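Local coordinates for protein thymidylate synthase (Enterobacteria phage T4, PDB 1TIS) that catalyses the reductive methylation of dUMP to dTMP, using 5,10-methylenetetrahydrofolate as both one-carbon donor and reductant, and works as a homodimer in dTTP synthesis, at residues Trp87-Tyr91 with Gly103-Tyr109; Arg73-His77 with Leu264-Asp268. One frame throughout, in Å; residues are numbered along the deposited sequence.

Interaction 1. Residues Trp87-Tyr91 with Gly103-Tyr109; sequences WDENY and GELGPIY
Next to the probable active-site cysteine of the thymidylate synthase fold, Trp-87, just ahead of helix 88-95, and Tyr-91 in its first turn pack against the loop 103-109 that leads into helix 109-114. The six-membered ring of Trp-87 carries much of the contact: CH2 comes to 3.6 Å from CE1 of Tyr-109. The two aromatics meet rim to rim, each at the other's edge, with planes at 79° and centroids 6.0 Å apart, so neither lies over the other's face. Tyr-109 stands close to Cys-156, the probable nucleophile, and its OH hydrogen-bonds to the Cys-156 backbone N; its ring also stacks on Phe-62. Trp-87 NE1 hydrogen-bonds to Glu-58 OE1, a bond that would limit rotation of the indole.

Two aliphatic residues continue the apolar surface. Ile-108 turns CG2 toward Trp-87 CH2 at 4.0 Å, the two side chains running past each other in opposite directions. Leu-105 splits its branches between the partners: CD1 sits beside the near part of the indole, 4.1 Å from Trp-87 CB, while CD2 lies against the CB of Tyr-91. This division follows from CG standing beside the backbone N (chi1 -70°), with chi2 extended. No hydrogen bond crosses the interface. Its hold is apolar packing, and the loop is tied elsewhere by backbone bonds from Leu-105 to Thr-67 and Ala-152. The Tyr-91 ring meets the loop backbone obliquely, with CD1 3.8 Å from the carbonyl O of Glu-104 and OH 3.8 Å from the N of Gly-103.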
# COMPACT_ATOMS: atom_id res chain seq x y z
N TRP A 87 17.64 -8.05 15.14
CA TRP A 87 18.19 -6.84 14.57
C TRP A 87 19.67 -6.69 14.90
O TRP A 87 20.32 -5.77 14.40
CB TRP A 87 17.42 -5.60 15.07
CG TRP A 87 16.08 -5.34 14.36
CD1 TRP A 87 14.98 -6.00 14.81
CD2 TRP A 87 15.78 -4.46 13.32
NE1 TRP A 87 14.01 -5.55 14.08
CE2 TRP A 87 14.42 -4.65 13.20
CE3 TRP A 87 16.37 -3.55 12.46
CZ2 TRP A 87 13.64 -3.98 12.28
CZ3 TRP A 87 15.60 -2.86 11.53
CH2 TRP A 87 14.25 -3.07 11.44
N ASP A 88 20.30 -7.59 15.66
CA ASP A 88 21.70 -7.46 16.03
C ASP A 88 22.70 -7.30 14.90
O ASP A 88 23.40 -6.28 14.81
CB ASP A 88 22.12 -8.66 16.84
CG ASP A 88 21.60 -8.63 18.26
OD1 ASP A 88 21.52 -7.58 18.89
OD2 ASP A 88 21.31 -9.70 18.74
N GLU A 89 22.79 -8.27 14.01
CA GLU A 89 23.69 -8.14 12.89
C GLU A 89 22.79 -7.45 11.89
O GLU A 89 22.16 -8.13 11.08
CB GLU A 89 24.13 -9.50 12.35
CG GLU A 89 25.53 -9.96 12.80
CD GLU A 89 25.62 -10.70 14.14
OE1 GLU A 89 24.87 -11.66 14.36
OE2 GLU A 89 26.46 -10.33 14.97
N ASN A 90 22.63 -6.14 12.10
CA ASN A 90 21.81 -5.21 11.28
C ASN A 90 22.10 -3.82 11.88
O ASN A 90 22.37 -2.81 11.21
CB ASN A 90 20.28 -5.52 11.36
CG ASN A 90 19.46 -5.07 10.16
OD1 ASN A 90 18.83 -4.03 10.19
ND2 ASN A 90 19.40 -5.78 9.05
N TYR A 91 22.13 -3.83 13.21
CA TYR A 91 22.63 -2.71 13.98
C TYR A 91 24.13 -2.80 13.82
O TYR A 91 24.68 -1.89 13.20
CB TYR A 91 22.20 -2.87 15.42
CG TYR A 91 23.12 -2.32 16.46
CD1 TYR A 91 23.46 -0.98 16.53
CD2 TYR A 91 23.63 -3.24 17.36
CE1 TYR A 91 24.32 -0.54 17.52
CE2 TYR A 91 24.49 -2.81 18.34
CZ TYR A 91 24.82 -1.47 18.41
OH TYR A 91 25.67 -1.09 19.41
N GLY A 103 22.93 0.72 21.25
CA GLY A 103 21.48 0.74 21.30
C GLY A 103 20.70 1.19 20.07
O GLY A 103 19.89 0.41 19.56
N GLU A 104 20.87 2.42 19.57
CA GLU A 104 19.97 2.92 18.55
C GLU A 104 20.10 2.32 17.18
O GLU A 104 21.20 2.02 16.71
CB GLU A 104 20.10 4.42 18.39
CG GLU A 104 19.60 5.22 19.60
CD GLU A 104 18.09 5.38 19.80
OE1 GLU A 104 17.47 5.99 18.92
OE2 GLU A 104 17.56 4.94 20.84
N LEU A 105 18.92 2.14 16.59
CA LEU A 105 18.74 1.74 15.21
C LEU A 105 18.32 2.92 14.29
O LEU A 105 18.38 2.88 13.03
CB LEU A 105 17.72 0.64 15.25
CG LEU A 105 18.22 -0.66 15.85
CD1 LEU A 105 17.10 -1.68 16.04
CD2 LEU A 105 19.26 -1.23 14.89
N GLY A 106 17.91 4.03 14.92
CA GLY A 106 17.48 5.21 14.19
C GLY A 106 15.97 5.24 14.11
O GLY A 106 15.35 4.41 14.76
N PRO A 107 15.23 6.11 13.47
CA PRO A 107 13.78 6.16 13.58
C PRO A 107 12.92 5.09 12.92
O PRO A 107 12.01 5.35 12.12
CB PRO A 107 13.48 7.57 13.12
CG PRO A 107 14.60 7.99 12.23
CD PRO A 107 15.75 7.37 12.98
N ILE A 108 13.20 3.88 13.40
CA ILE A 108 12.67 2.61 12.93
C ILE A 108 11.18 2.51 13.18
O ILE A 108 10.67 3.30 13.97
CB ILE A 108 13.54 1.54 13.69
CG1 ILE A 108 14.93 1.52 13.06
CG2 ILE A 108 13.04 0.15 13.56
CD1 ILE A 108 14.89 1.42 11.52
N TYR A 109 10.50 1.58 12.48
CA TYR A 109 9.08 1.21 12.66
C TYR A 109 8.46 1.64 14.00
O TYR A 109 7.63 2.53 13.98
CB TYR A 109 8.76 -0.32 12.63
CG TYR A 109 9.17 -1.20 11.47
CD1 TYR A 109 10.47 -1.60 11.42
CD2 TYR A 109 8.30 -1.61 10.49
CE1 TYR A 109 10.92 -2.41 10.40
CE2 TYR A 109 8.74 -2.42 9.47
CZ TYR A 109 10.06 -2.82 9.43
OH TYR A 109 10.58 -3.63 8.42

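Interaction 2. Residues Arg73-His77 with Leu264-Asp268; sequences RLIQH and LRPKD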
# COMPACT_ATOMS: atom_id res chain seq x y z
N ARG A 73 15.98 -7.01 23.50
CA ARG A 73 16.62 -8.07 24.30
C ARG A 73 15.86 -8.30 25.60
O ARG A 73 15.58 -9.46 25.95
CB ARG A 73 18.03 -7.74 24.72
CG ARG A 73 19.06 -7.88 23.65
CD ARG A 73 20.43 -7.84 24.30
NE ARG A 73 21.42 -7.88 23.25
CZ ARG A 73 22.04 -6.79 22.80
NH1 ARG A 73 21.85 -5.58 23.34
NH2 ARG A 73 22.90 -6.93 21.80
N LEU A 74 15.48 -7.22 26.29
CA LEU A 74 14.72 -7.33 27.51
C LEU A 74 13.40 -8.09 27.27
O LEU A 74 13.09 -9.00 28.04
CB LEU A 74 14.54 -5.89 28.01
CG LEU A 74 13.79 -5.39 29.25
CD1 LEU A 74 12.33 -5.36 28.87
CD2 LEU A 74 14.09 -6.21 30.49
N ILE A 75 12.65 -7.84 26.20
CA ILE A 75 11.35 -8.46 26.02
C ILE A 75 11.51 -9.95 25.72
O ILE A 75 10.80 -10.83 26.25
CB ILE A 75 10.58 -7.69 24.87
CG1 ILE A 75 10.39 -6.24 25.28
CG2 ILE A 75 9.18 -8.28 24.64
CD1 ILE A 75 9.74 -5.29 24.26
N GLN A 76 12.48 -10.25 24.86
CA GLN A 76 12.61 -11.65 24.45
C GLN A 76 13.24 -12.46 25.55
O GLN A 76 12.78 -13.53 25.93
CB GLN A 76 13.54 -11.92 23.27
CG GLN A 76 13.44 -11.22 21.94
CD GLN A 76 14.04 -12.07 20.85
OE1 GLN A 76 14.49 -13.19 21.08
NE2 GLN A 76 14.06 -11.64 19.60
N HIS A 77 14.37 -11.91 25.98
CA HIS A 77 15.31 -12.56 26.86
C HIS A 77 15.30 -12.18 28.33
O HIS A 77 16.10 -12.71 29.09
CB HIS A 77 16.70 -12.34 26.24
CG HIS A 77 16.94 -13.25 25.02
ND1 HIS A 77 17.50 -12.96 23.83
CD2 HIS A 77 16.59 -14.58 25.00
CE1 HIS A 77 17.49 -14.03 23.10
NE2 HIS A 77 16.94 -14.98 23.82
N LEU A 264 3.36 -8.10 28.49
CA LEU A 264 3.44 -9.52 28.19
C LEU A 264 4.76 -9.83 27.47
O LEU A 264 5.04 -9.24 26.43
CB LEU A 264 2.23 -9.94 27.33
CG LEU A 264 0.75 -10.16 27.83
CD1 LEU A 264 0.58 -9.92 29.34
CD2 LEU A 264 -0.13 -9.22 27.00
N ARG A 265 5.62 -10.67 28.07
CA ARG A 265 6.86 -11.12 27.43
C ARG A 265 6.46 -12.26 26.48
O ARG A 265 5.31 -12.69 26.63
CB ARG A 265 7.83 -11.66 28.46
CG ARG A 265 8.37 -10.72 29.52
CD ARG A 265 9.38 -9.66 29.07
NE ARG A 265 10.06 -9.07 30.22
CZ ARG A 265 9.92 -7.79 30.64
NH1 ARG A 265 9.16 -6.90 30.00
NH2 ARG A 265 10.56 -7.39 31.74
N PRO A 266 7.22 -12.89 25.54
CA PRO A 266 6.70 -13.87 24.57
C PRO A 266 6.19 -15.22 25.07
O PRO A 266 5.54 -15.96 24.33
CB PRO A 266 7.81 -14.02 23.55
CG PRO A 266 9.03 -13.78 24.35
CD PRO A 266 8.65 -12.67 25.31
N LYS A 267 6.42 -15.57 26.34
CA LYS A 267 5.87 -16.80 26.88
C LYS A 267 4.37 -16.75 26.81
O LYS A 267 3.76 -17.79 26.60
CB LYS A 267 6.25 -17.05 28.34
CG LYS A 267 5.60 -16.24 29.46
CD LYS A 267 6.34 -14.95 29.81
CE LYS A 267 5.65 -14.22 30.98
NZ LYS A 267 6.41 -13.09 31.50
N ASP A 268 3.76 -15.57 26.92
CA ASP A 268 2.32 -15.39 26.95
C ASP A 268 1.53 -15.66 25.68
O ASP A 268 0.31 -15.45 25.64
CB ASP A 268 2.02 -13.99 27.36
CG ASP A 268 2.13 -13.72 28.85
OD1 ASP A 268 1.56 -14.47 29.66
OD2 ASP A 268 2.77 -12.70 29.17
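Leu-74 meets Arg-265 where the last turn of helix 69-77 packs against the 3-10 turn 266-268 and the residue ahead of it, a helix-to-turn contact at the surface of the thymidylate synthase fold, away from the annotated sites. The leucine lays CD1 over one face of the guanidinium, 3.5 Å above its plane and displaced toward the rim, with NH1 of Arg-265 at 3.7 Å from Leu-74 CD1. The other methyl, CD2, lies 3.9 Å from NH2 of the same arginine. Leu-74 gets there because its CG stands opposite the backbone N (chi1 178°), while the arginine chain bends at chi2 (-71°) and then extends, bringing its flat end alongside the helix.

Ile-75 follows, and here the helix presents backbone as much as side chain. Its carbonyl O faces the aliphatic part of Arg-265, with CD of the arginine 3.4 Å away, and the ring CD of Pro-266 also abuts it. Pro-266, as a proline, has no N-H to offer that oxygen, and no hydrogen bond joins the two segments; the contact is van der Waals. The Ile-75 side chain adds a looser touch, its CG2 standing 4.5 Å from Pro-266 CD, and it leans on Trp-61 of helix 53-64. That helix also carries Ile-56, on which Pro-266 rests, so it contacts both partners.

The CB of Gln-76 points away from the turn, and its side chain packs on Ala-54 and Ala-57 of helix 53-64; its backbone contributes instead, the carbonyl O lying 4.1 Å from CG of Pro-266.

In the fold
Interaction 1 is buried and apolar, aromatic and aliphatic side chains together, with Tyr-109 reaching the probable active-site cysteine, whereas interaction 2 lies at the surface, where a leucine covers a guanidinium face and a proline abuts helix carbonyls. Neither uses a hydrogen bond between its own segments. Helix 53-64 serves both: Glu-58, Trp-61 and Phe-62 face residues of interaction 1, and Trp-61 also meets Ile-75 of interaction 2. Helix 69-77 is shared too, its Val-69 and Leu-72 packing on interaction 1 and its last turn making interaction 2. The centres lie about 18 Å apart, bridged by a long, weak ion pair between Arg-73 and Asp-88.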